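DUF1425 domain-containing protein (Shewanella loihica, PDB 3O0L) is of unknown function, but belongs to the DUF1425 family of the E-set clan and is probably a bacterial lipoprotein with an all-beta fold. Local coordinates at residues Q57-Y63 with R101-R107; D25-V31 with R43-K49. All coordinates share one frame; numbering follows the deposited sequence.

Contact 1. Residues Q57-Y63 with R101-R107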
ATOM      1  N   GLN A  57       4.822 -14.100  -3.386  1.00 28.31           N
ATOM      2  CA  GLN A  57       4.242 -14.404  -4.690  1.00 26.98           C
ATOM      3  C   GLN A  57       3.624 -13.156  -5.228  1.00 27.00           C
ATOM      4  O   GLN A  57       3.170 -12.288  -4.458  1.00 25.03           O
ATOM      5  CB  GLN A  57       3.150 -15.439  -4.551  1.00 29.71           C
ATOM      6  CG  GLN A  57       3.632 -16.745  -4.020  1.00 34.40           C
ATOM      7  CD  GLN A  57       2.576 -17.773  -4.254  1.00 39.73           C
ATOM      8  OE1 GLN A  57       1.467 -17.661  -3.724  1.00 49.85           O
ATOM      9  NE2 GLN A  57       2.870 -18.735  -5.118  1.00 54.87           N
ATOM     10  N   TYR A  58       3.615 -13.028  -6.558  1.00 23.21           N
ATOM     11  CA  TYR A  58       3.020 -11.876  -7.181  1.00 23.69           C
ATOM     12  C   TYR A  58       2.272 -12.206  -8.446  1.00 25.42           C
ATOM     13  O   TYR A  58       2.508 -13.252  -9.068  1.00 25.32           O
ATOM     14  CB  TYR A  58       4.093 -10.820  -7.499  1.00 23.40           C
ATOM     15  CG  TYR A  58       4.935 -11.163  -8.718  1.00 26.10           C
ATOM     16  CD1 TYR A  58       6.064 -11.997  -8.597  1.00 30.69           C
ATOM     17  CD2 TYR A  58       4.591 -10.683  -9.979  1.00 27.88           C
ATOM     18  CE1 TYR A  58       6.820 -12.353  -9.731  1.00 35.11           C
ATOM     19  CE2 TYR A  58       5.305 -11.031 -11.089  1.00 27.98           C
ATOM     20  CZ  TYR A  58       6.441 -11.849 -10.964  1.00 35.87           C
ATOM     21  OH  TYR A  58       7.178 -12.145 -12.083  1.00 38.22           O
ATOM     22  N   LYS A  59       1.374 -11.302  -8.817  1.00 24.35           N
ATOM     23  CA  LYS A  59       0.762 -11.333 -10.154  1.00 30.09           C
ATOM     24  C   LYS A  59       0.140 -10.014 -10.473  1.00 28.15           C
ATOM     25  O   LYS A  59      -0.249  -9.261  -9.576  1.00 24.82           O
ATOM     26  CB  LYS A  59      -0.274 -12.446 -10.321  1.00 32.82           C
ATOM     27  CG  LYS A  59      -1.617 -12.238  -9.736  1.00 41.14           C
ATOM     28  CD  LYS A  59      -2.547 -13.241 -10.401  1.00 47.97           C
ATOM     29  CE  LYS A  59      -3.842 -13.390  -9.679  1.00 53.64           C
ATOM     30  NZ  LYS A  59      -4.493 -14.692 -10.063  1.00 62.25           N
ATOM     31  N   PHE A  60       0.112  -9.709 -11.759  1.00 25.46           N
ATOM     32  CA  PHE A  60      -0.584  -8.519 -12.230  1.00 25.55           C
ATOM     33  C   PHE A  60      -1.981  -8.885 -12.663  1.00 28.77           C
ATOM     34  O   PHE A  60      -2.216 -10.000 -13.135  1.00 26.90           O
ATOM     35  CB  PHE A  60       0.105  -7.911 -13.455  1.00 26.03           C
ATOM     36  CG  PHE A  60       1.458  -7.301 -13.190  1.00 23.87           C
ATOM     37  CD1 PHE A  60       1.574  -5.973 -12.805  1.00 25.69           C
ATOM     38  CD2 PHE A  60       2.605  -8.023 -13.386  1.00 27.47           C
ATOM     39  CE1 PHE A  60       2.781  -5.413 -12.589  1.00 27.99           C
ATOM     40  CE2 PHE A  60       3.843  -7.449 -13.165  1.00 25.41           C
ATOM     41  CZ  PHE A  60       3.935  -6.144 -12.772  1.00 27.32           C
ATOM     42  N   THR A  61      -2.882  -7.917 -12.568  1.00 25.19           N
ATOM     43  CA  THR A  61      -4.210  -8.007 -13.170  1.00 27.47           C
ATOM     44  C   THR A  61      -4.385  -6.757 -14.040  1.00 27.45           C
ATOM     45  O   THR A  61      -3.728  -5.718 -13.821  1.00 28.90           O
ATOM     46  CB  THR A  61      -5.325  -8.070 -12.130  1.00 29.87           C
ATOM     47  OG1 THR A  61      -5.203  -6.943 -11.278  1.00 37.83           O
ATOM     48  CG2 THR A  61      -5.184  -9.326 -11.235  1.00 23.33           C
ATOM     49  N   TRP A  62      -5.256  -6.865 -15.026  1.00 25.80           N
ATOM     50  CA  TRP A  62      -5.408  -5.841 -16.024  1.00 26.23           C
ATOM     51  C   TRP A  62      -6.872  -5.398 -16.110  1.00 28.85           C
ATOM     52  O   TRP A  62      -7.794  -6.210 -15.986  1.00 29.39           O
ATOM     53  CB  TRP A  62      -4.993  -6.430 -17.350  1.00 24.64           C
ATOM     54  CG  TRP A  62      -3.559  -6.736 -17.418  1.00 22.75           C
ATOM     55  CD1 TRP A  62      -2.950  -7.897 -17.093  1.00 24.52           C
ATOM     56  CD2 TRP A  62      -2.526  -5.839 -17.814  1.00 23.03           C
ATOM     57  NE1 TRP A  62      -1.586  -7.797 -17.275  1.00 24.84           N
ATOM     58  CE2 TRP A  62      -1.305  -6.548 -17.745  1.00 25.62           C
ATOM     59  CE3 TRP A  62      -2.516  -4.521 -18.283  1.00 29.74           C
ATOM     60  CZ2 TRP A  62      -0.080  -5.960 -18.084  1.00 30.68           C
ATOM     61  CZ3 TRP A  62      -1.293  -3.935 -18.603  1.00 29.17           C
ATOM     62  CH2 TRP A  62      -0.105  -4.660 -18.503  1.00 27.23           C
ATOM     63  N   TYR A  63      -7.069  -4.108 -16.373  1.00 30.65           N
ATOM     64  CA  TYR A  63      -8.395  -3.502 -16.471  1.00 33.33           C
ATOM     65  C   TYR A  63      -8.529  -2.643 -17.715  1.00 32.65           C
ATOM     66  O   TYR A  63      -7.566  -2.047 -18.194  1.00 33.47           O
ATOM     67  CB  TYR A  63      -8.677  -2.641 -15.228  1.00 35.93           C
ATOM     68  CG  TYR A  63      -8.480  -3.412 -13.971  1.00 33.47           C
ATOM     69  CD1 TYR A  63      -9.513  -4.172 -13.418  1.00 47.16           C
ATOM     70  CD2 TYR A  63      -7.241  -3.449 -13.361  1.00 37.36           C
ATOM     71  CE1 TYR A  63      -9.309  -4.917 -12.264  1.00 49.37           C
ATOM     72  CE2 TYR A  63      -7.037  -4.184 -12.220  1.00 41.70           C
ATOM     73  CZ  TYR A  63      -8.060  -4.914 -11.678  1.00 47.93           C
ATOM     74  OH  TYR A  63      -7.800  -5.642 -10.553  1.00 54.21           O
ATOM     75  N   ARG A 101      -4.805  -0.287 -17.903  1.00 33.74           N
ATOM     76  CA  ARG A 101      -4.257  -0.129 -16.560  1.00 34.92           C
ATOM     77  C   ARG A 101      -3.947  -1.499 -15.950  1.00 30.72           C
ATOM     78  O   ARG A 101      -4.650  -2.439 -16.234  1.00 29.49           O
ATOM     79  CB  ARG A 101      -5.353   0.592 -15.748  1.00 37.20           C
ATOM     80  CG  ARG A 101      -5.130   0.866 -14.332  1.00 44.24           C
ATOM     81  CD  ARG A 101      -6.300   1.728 -13.771  1.00 49.80           C
ATOM     82  NE  ARG A 101      -7.632   1.095 -13.600  1.00 44.19           N
ATOM     83  CZ  ARG A 101      -7.979   0.265 -12.609  1.00 46.17           C
ATOM     84  NH1 ARG A 101      -7.092  -0.155 -11.707  1.00 44.41           N
ATOM     85  NH2 ARG A 101      -9.234  -0.182 -12.536  1.00 51.96           N
ATOM     86  N   CYS A 102      -2.885  -1.601 -15.159  1.00 30.62           N
ATOM     87  CA  CYS A 102      -2.599  -2.815 -14.407  1.00 30.41           C
ATOM     88  C   CYS A 102      -2.565  -2.528 -12.934  1.00 32.53           C
ATOM     89  O   CYS A 102      -2.500  -1.353 -12.514  1.00 30.63           O
ATOM     90  CB  CYS A 102      -1.236  -3.412 -14.772  1.00 30.29           C
ATOM     91  SG  CYS A 102       0.236  -2.545 -14.011  1.00 36.61           S
ATOM     92  N   GLU A 103      -2.618  -3.608 -12.155  1.00 29.48           N
ATOM     93  CA  GLU A 103      -2.432  -3.575 -10.703  0.50 28.38           C
ATOM     94  C   GLU A 103      -1.535  -4.762 -10.351  1.00 28.01           C
ATOM     95  O   GLU A 103      -1.714  -5.867 -10.897  1.00 26.61           O
ATOM     96  CB  GLU A 103      -3.776  -3.671  -9.967  0.50 29.62           C
ATOM     97  CG  GLU A 103      -4.731  -2.498 -10.205  0.50 33.36           C
ATOM     98  CD  GLU A 103      -6.130  -2.703  -9.606  0.50 43.44           C
ATOM     99  OE1 GLU A 103      -6.429  -3.809  -9.092  0.50 44.81           O
ATOM    100  OE2 GLU A 103      -6.945  -1.755  -9.668  0.50 44.86           O
ATOM    101  N   LEU A 104      -0.545  -4.542  -9.498  1.00 24.44           N
ATOM    102  CA  LEU A 104       0.348  -5.595  -9.021  1.00 24.18           C
ATOM    103  C   LEU A 104      -0.130  -6.036  -7.653  1.00 25.59           C
ATOM    104  O   LEU A 104      -0.350  -5.184  -6.792  1.00 28.07           O
ATOM    105  CB  LEU A 104       1.785  -5.083  -8.923  1.00 23.28           C
ATOM    106  CG  LEU A 104       2.870  -5.995  -8.345  1.00 25.28           C
ATOM    107  CD1 LEU A 104       2.950  -7.316  -9.157  1.00 23.50           C
ATOM    108  CD2 LEU A 104       4.214  -5.298  -8.319  1.00 29.08           C
ATOM    109  N   TYR A 105      -0.297  -7.345  -7.457  1.00 24.70           N
ATOM    110  CA  TYR A 105      -0.592  -7.951  -6.145  1.00 25.51           C
ATOM    111  C   TYR A 105       0.579  -8.783  -5.665  1.00 26.09           C
ATOM    112  O   TYR A 105       1.179  -9.495  -6.458  1.00 26.61           O
ATOM    113  CB  TYR A 105      -1.811  -8.855  -6.230  1.00 25.96           C
ATOM    114  CG  TYR A 105      -3.063  -8.086  -6.530  1.00 27.70           C
ATOM    115  CD1 TYR A 105      -3.437  -7.774  -7.832  1.00 32.10           C
ATOM    116  CD2 TYR A 105      -3.831  -7.582  -5.485  1.00 38.53           C
ATOM    117  CE1 TYR A 105      -4.558  -7.023  -8.071  1.00 35.31           C
ATOM    118  CE2 TYR A 105      -4.962  -6.839  -5.716  1.00 36.41           C
ATOM    119  CZ  TYR A 105      -5.323  -6.578  -6.994  1.00 40.76           C
ATOM    120  OH  TYR A 105      -6.445  -5.834  -7.166  1.00 46.31           O
ATOM    121  N   VAL A 106       0.910  -8.663  -4.375  1.00 23.94           N
ATOM    122  CA  VAL A 106       1.975  -9.399  -3.745  1.00 23.34           C
ATOM    123  C   VAL A 106       1.423 -10.027  -2.505  1.00 27.07           C
ATOM    124  O   VAL A 106       0.713  -9.371  -1.721  1.00 26.66           O
ATOM    125  CB  VAL A 106       3.165  -8.479  -3.381  1.00 26.54           C
ATOM    126  CG1 VAL A 106       4.177  -9.182  -2.501  1.00 25.13           C
ATOM    127  CG2 VAL A 106       3.835  -7.906  -4.654  1.00 23.06           C
ATOM    128  N   ARG A 107       1.726 -11.307  -2.306  1.00 23.79           N
ATOM    129  CA  ARG A 107       1.297 -11.937  -1.088  1.00 25.82           C
ATOM    130  C   ARG A 107       2.459 -12.586  -0.381  1.00 25.37           C
ATOM    131  O   ARG A 107       3.432 -13.004  -1.005  1.00 27.97           O
ATOM    132  CB  ARG A 107       0.091 -12.817  -1.320  1.00 30.51           C
ATOM    133  CG  ARG A 107       0.306 -14.013  -2.052  1.00 35.11           C
ATOM    134  CD  ARG A 107      -1.050 -14.662  -2.372  1.00 42.86           C
ATOM    135  NE  ARG A 107      -0.803 -15.956  -2.967  1.00 42.74           N
ATOM    136  CZ  ARG A 107      -1.731 -16.764  -3.488  1.00 50.02           C
ATOM    137  NH1 ARG A 107      -3.034 -16.450  -3.510  1.00 42.72           N
ATOM    138  NH2 ARG A 107      -1.331 -17.905  -4.003  1.00 45.74           N
TER

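Contact 2. Residues D25-V31 with R43-K49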
ATOM      1  N   ASP A  25       9.259  -6.127   5.729  1.00 27.19           N
ATOM      2  CA  ASP A  25       9.124  -4.748   5.357  1.00 28.70           C
ATOM      3  C   ASP A  25       9.307  -4.708   3.869  1.00 28.00           C
ATOM      4  O   ASP A  25      10.418  -4.904   3.383  1.00 32.47           O
ATOM      5  CB  ASP A  25      10.190  -3.929   6.093  1.00 31.57           C
ATOM      6  CG  ASP A  25       9.978  -2.424   5.993  1.00 38.14           C
ATOM      7  OD1 ASP A  25       9.239  -1.959   5.116  1.00 39.50           O
ATOM      8  OD2 ASP A  25      10.587  -1.706   6.819  1.00 42.24           O
ATOM      9  N   VAL A  26       8.216  -4.507   3.151  1.00 27.71           N
ATOM     10  CA  VAL A  26       8.265  -4.528   1.697  0.50 29.18           C
ATOM     11  C   VAL A  26       7.559  -3.336   1.109  1.00 29.93           C
ATOM     12  O   VAL A  26       6.606  -2.798   1.697  1.00 33.30           O
ATOM     13  CB  VAL A  26       7.634  -5.785   1.139  0.50 29.30           C
ATOM     14  CG1 VAL A  26       8.225  -7.014   1.827  0.50 30.41           C
ATOM     15  CG2 VAL A  26       6.120  -5.718   1.272  0.50 24.50           C
ATOM     16  N   ASP A  27       8.068  -2.885  -0.031  1.00 28.49           N
ATOM     17  CA  ASP A  27       7.477  -1.823  -0.786  1.00 30.59           C
ATOM     18  C   ASP A  27       7.071  -2.321  -2.177  1.00 31.58           C
ATOM     19  O   ASP A  27       7.884  -2.906  -2.877  1.00 29.84           O
ATOM     20  CB  ASP A  27       8.451  -0.678  -0.916  1.00 35.91           C
ATOM     21  CG  ASP A  27       7.811   0.522  -1.584  1.00 45.92           C
ATOM     22  OD1 ASP A  27       6.844   1.061  -1.018  1.00 63.12           O
ATOM     23  OD2 ASP A  27       8.227   0.894  -2.694  1.00 55.92           O
ATOM     24  N   VAL A  28       5.812  -2.105  -2.528  1.00 25.28           N
ATOM     25  CA  VAL A  28       5.231  -2.576  -3.763  1.00 28.25           C
ATOM     26  C   VAL A  28       4.753  -1.374  -4.571  1.00 31.81           C
ATOM     27  O   VAL A  28       4.049  -0.515  -4.035  1.00 36.15           O
ATOM     28  CB  VAL A  28       4.012  -3.482  -3.488  1.00 32.37           C
ATOM     29  CG1 VAL A  28       3.381  -3.941  -4.809  1.00 34.19           C
ATOM     30  CG2 VAL A  28       4.427  -4.681  -2.615  1.00 31.59           C
ATOM     31  N   SER A  29       5.188  -1.287  -5.826  1.00 31.37           N
ATOM     32  CA  SER A  29       4.651  -0.304  -6.751  1.00 34.68           C
ATOM     33  C   SER A  29       4.643  -0.823  -8.209  1.00 33.39           C
ATOM     34  O   SER A  29       5.434  -1.711  -8.565  1.00 30.70           O
ATOM     35  CB  SER A  29       5.432   0.996  -6.632  1.00 37.31           C
ATOM     36  OG  SER A  29       6.661   0.870  -7.289  1.00 40.04           O
ATOM     37  N   ALA A  30       3.757  -0.256  -9.038  1.00 34.16           N
ATOM     38  CA  ALA A  30       3.644  -0.629 -10.445  1.00 34.67           C
ATOM     39  C   ALA A  30       3.191   0.545 -11.289  1.00 36.19           C
ATOM     40  O   ALA A  30       2.465   1.390 -10.813  1.00 34.61           O
ATOM     41  CB  ALA A  30       2.622  -1.762 -10.612  1.00 29.08           C
ATOM     42  N   VAL A  31       3.607   0.548 -12.544  1.00 35.66           N
ATOM     43  CA  VAL A  31       3.181   1.539 -13.525  0.50 37.33           C
ATOM     44  C   VAL A  31       2.996   0.816 -14.856  1.00 38.14           C
ATOM     45  O   VAL A  31       3.574  -0.262 -15.041  1.00 35.61           O
ATOM     46  CB  VAL A  31       4.264   2.619 -13.698  0.50 39.40           C
ATOM     47  CG1 VAL A  31       4.548   3.317 -12.365  0.50 35.14           C
ATOM     48  CG2 VAL A  31       5.556   2.004 -14.280  0.50 38.53           C
ATOM     49  N   ARG A  43       5.185  -2.561 -15.419  1.00 30.85           N
ATOM     50  CA  ARG A  43       6.488  -2.594 -14.763  1.00 31.46           C
ATOM     51  C   ARG A  43       6.282  -2.391 -13.251  1.00 28.57           C
ATOM     52  O   ARG A  43       5.769  -1.353 -12.812  1.00 29.54           O
ATOM     53  CB  ARG A  43       7.405  -1.533 -15.355  1.00 35.02           C
ATOM     54  CG  ARG A  43       7.702  -1.847 -16.857  1.00 37.27           C
ATOM     55  CD  ARG A  43       8.874  -1.067 -17.347  1.00 39.80           C
ATOM     56  NE  ARG A  43       9.151  -1.364 -18.741  1.00 39.22           N
ATOM     57  CZ  ARG A  43       9.862  -2.394 -19.178  1.00 41.14           C
ATOM     58  NH1 ARG A  43      10.419  -3.269 -18.341  1.00 43.78           N
ATOM     59  NH2 ARG A  43      10.016  -2.557 -20.474  1.00 43.89           N
ATOM     60  N   GLY A  44       6.661  -3.413 -12.497  1.00 29.62           N
ATOM     61  CA  GLY A  44       6.495  -3.419 -11.059  1.00 30.03           C
ATOM     62  C   GLY A  44       7.839  -3.442 -10.395  1.00 30.97           C
ATOM     63  O   GLY A  44       8.840  -3.888 -10.983  1.00 34.45           O
ATOM     64  N   THR A  45       7.877  -2.937  -9.165  1.00 30.72           N
ATOM     65  CA  THR A  45       9.082  -2.965  -8.363  0.50 30.10           C
ATOM     66  C   THR A  45       8.684  -3.503  -6.985  1.00 29.50           C
ATOM     67  O   THR A  45       7.714  -3.015  -6.397  1.00 29.33           O
ATOM     68  CB  THR A  45       9.705  -1.545  -8.256  0.50 34.05           C
ATOM     69  OG1 THR A  45      10.415  -1.235  -9.473  0.50 26.07           O
ATOM     70  CG2 THR A  45      10.666  -1.459  -7.041  0.50 31.79           C
ATOM     71  N   ILE A  46       9.405  -4.505  -6.497  1.00 25.63           N
ATOM     72  CA  ILE A  46       9.171  -5.083  -5.172  1.00 27.94           C
ATOM     73  C   ILE A  46      10.477  -4.970  -4.435  1.00 29.31           C
ATOM     74  O   ILE A  46      11.504  -5.542  -4.842  1.00 28.99           O
ATOM     75  CB  ILE A  46       8.727  -6.543  -5.245  1.00 25.50           C
ATOM     76  CG1 ILE A  46       7.479  -6.688  -6.117  1.00 28.01           C
ATOM     77  CG2 ILE A  46       8.373  -7.078  -3.869  1.00 29.35           C
ATOM     78  CD1 ILE A  46       7.151  -8.179  -6.499  1.00 30.82           C
ATOM     79  N   ILE A  47      10.471  -4.181  -3.363  1.00 29.56           N
ATOM     80  CA  ILE A  47      11.668  -3.908  -2.582  1.00 29.24           C
ATOM     81  C   ILE A  47      11.499  -4.430  -1.184  1.00 33.80           C
ATOM     82  O   ILE A  47      10.469  -4.151  -0.554  1.00 32.73           O
ATOM     83  CB  ILE A  47      11.905  -2.388  -2.438  1.00 34.43           C
ATOM     84  CG1 ILE A  47      11.820  -1.684  -3.791  1.00 40.78           C
ATOM     85  CG2 ILE A  47      13.259  -2.119  -1.762  1.00 37.28           C
ATOM     86  CD1 ILE A  47      12.236  -0.202  -3.740  1.00 48.50           C
ATOM     87  N   SER A  48      12.468  -5.210  -0.718  1.00 33.22           N
ATOM     88  CA  SER A  48      12.555  -5.577   0.688  1.00 38.99           C
ATOM     89  C   SER A  48      13.466  -4.600   1.432  1.00 40.64           C
ATOM     90  O   SER A  48      14.535  -4.204   0.935  1.00 41.07           O
ATOM     91  CB  SER A  48      13.081  -6.993   0.887  1.00 41.26           C
ATOM     92  OG  SER A  48      13.538  -7.128   2.219  1.00 48.65           O
ATOM     93  N   LYS A  49      13.023  -4.202   2.620  1.00 36.96           N
ATOM     94  CA  LYS A  49      13.785  -3.306   3.466  1.00 42.21           C
ATOM     95  C   LYS A  49      14.057  -4.016   4.786  1.00 46.68           C
ATOM     96  O   LYS A  49      14.114  -3.391   5.840  1.00 49.45           O
ATOM     97  CB  LYS A  49      13.015  -1.999   3.675  1.00 41.96           C
ATOM     98  CG  LYS A  49      12.901  -1.127   2.436  1.00 47.90           C
ATOM     99  CD  LYS A  49      12.477   0.290   2.787  1.00 56.93           C
ATOM    100  CE  LYS A  49      11.834   1.007   1.596  1.00 64.57           C
ATOM    101  NZ  LYS A  49      12.808   1.313   0.528  1.00 65.89           N
TER
HETATM  102  O   HOH W   1      12.553  -2.644   8.550  1.00 52.60           O
HETATM  103  O   HOH W   2       8.508  -0.574  -4.805  1.00 45.07           O

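Contact 1. Residues Q57-Y63 with R101-R107
Arg-101 lays its guanidinium flat on the ring of Tyr-63, the planes only 2° apart and the centres 4.4 Å from each other. The arginine chain bends at chi3 (71°) to bring the group over its antiparallel neighbour. Within its own strand, in the Glu-103 conformer described here, Arg-101 NH1 forms a salt bridge to Glu-103 OE2 (2.6 Å); this oxygen lies in the guanidinium plane but is met on its anti side, 31° out of the carboxylate plane. The other carboxylate oxygen, Glu-103 OE1, lies 2.7 Å from Tyr-63 OH in a weak hydrogen bond, and Thr-61 OG1 donates to the same hydroxyl at 3.0 Å. Near the other end of this face, Arg-107 grips Gln-57 OE1 side-on: NE (2.9 Å) and NH2 (2.8 Å) reach the oxygen from one side of the amide.

The opposite face is mainly apolar. Leu-104 CD1 stands over the centre of the Phe-60 ring, 3.9 Å from its centroid, and Cys-102 CB sits over one face of the six-membered ring of Trp-62, offset toward its rim. Backbone bonds join the strands throughout, one of those at Tyr-63/Arg-101 being weak. Tyr-105 to Arg-107 also pair with a strand of the second subunit. Chemically, Arg-101 probably offsets the carboxylate's charge, while the hydroxyl bonds and guanidinium stack probably limit the turning of the Tyr-63 ring.

Contact 2. Residues D25-V31 with R43-K49
Asp-25 and Lys-49 meet at the end of the ladder, where the carboxylate carbon Asp-25 CG rests 3.8 Å from Lys-49 CB; CG anti to the backbone N (chi1 -169°) sets the carboxylate there, the two side chains crossing at a slant. Other side-chain packing across the strands is slight: Asp-27 CB meets Ile-47 CB at 4.1 Å.

Backbone hydrogen bonds carry most of the contact. Lys-49 N donates to Asp-25 O at 2.8 Å, and reciprocal pairs follow at Asp-27/Ile-47, Ser-29/Thr-45 and Val-31/Arg-43. The bond from Arg-43 N to Val-31 O is nearly straight, 175° at the hydrogen. Between these rungs lie the non-hydrogen-bonded pairs, with Ala-30 and Gly-44 drawn to 4.0 Å between their CA atoms; the carbonyl Ser-29 O accepts a CA-H...O contact from Gly-44 CA at 3.2 Å.

This is the antiparallel hairpin of strands 22-34 and 40-48, neighbours in a five-stranded sheet whose packing against a second, three-stranded sheet makes a beta sandwich, in keeping with the E-set clan. Val-26, Val-28, Ala-30 and Ile-46 lie on the face that meets strand 101-109, and Ile-9 of the second subunit packs on both valines.

Waters link polar atoms on the other face and at the hairpin's end. One donates to Asp-25 OD2 (2.8 Å) and to Lys-49 O (3.2 Å). Replacing Asp-25 by an alanine would probably leave this water without one acceptor and open a gap beside Lys-49 CB. A second water lies 2.6 Å from Asp-27 OD2 and close to Thr-45 O, with a weak link to Ser-29 OG. Thr-45 OG1 is hydrogen-bonded to Gln-89 OE1 on strand 87-93.

After strands 5-10 and 14-19, the chain runs along strand 22-34, turns, and returns along strand 40-48, so contact 2 closes the hairpin, with 11 residues between its segments. The chain then crosses directly to strand 54-63 in the other sheet. Contact 1 closes a longer loop of 37 residues, through strands 78-82 and 87-93, when strand 101-109 arrives. The two loops are in series, neither nested nor crossed. Leu-104 and Val-106 tie the contacts together across the sandwich: Leu-104 packs on Val-28 and Ala-30, and Val-106 CG2 lies 3.8 Å from Ile-46 CD1. Both contacts also touch the second subunit.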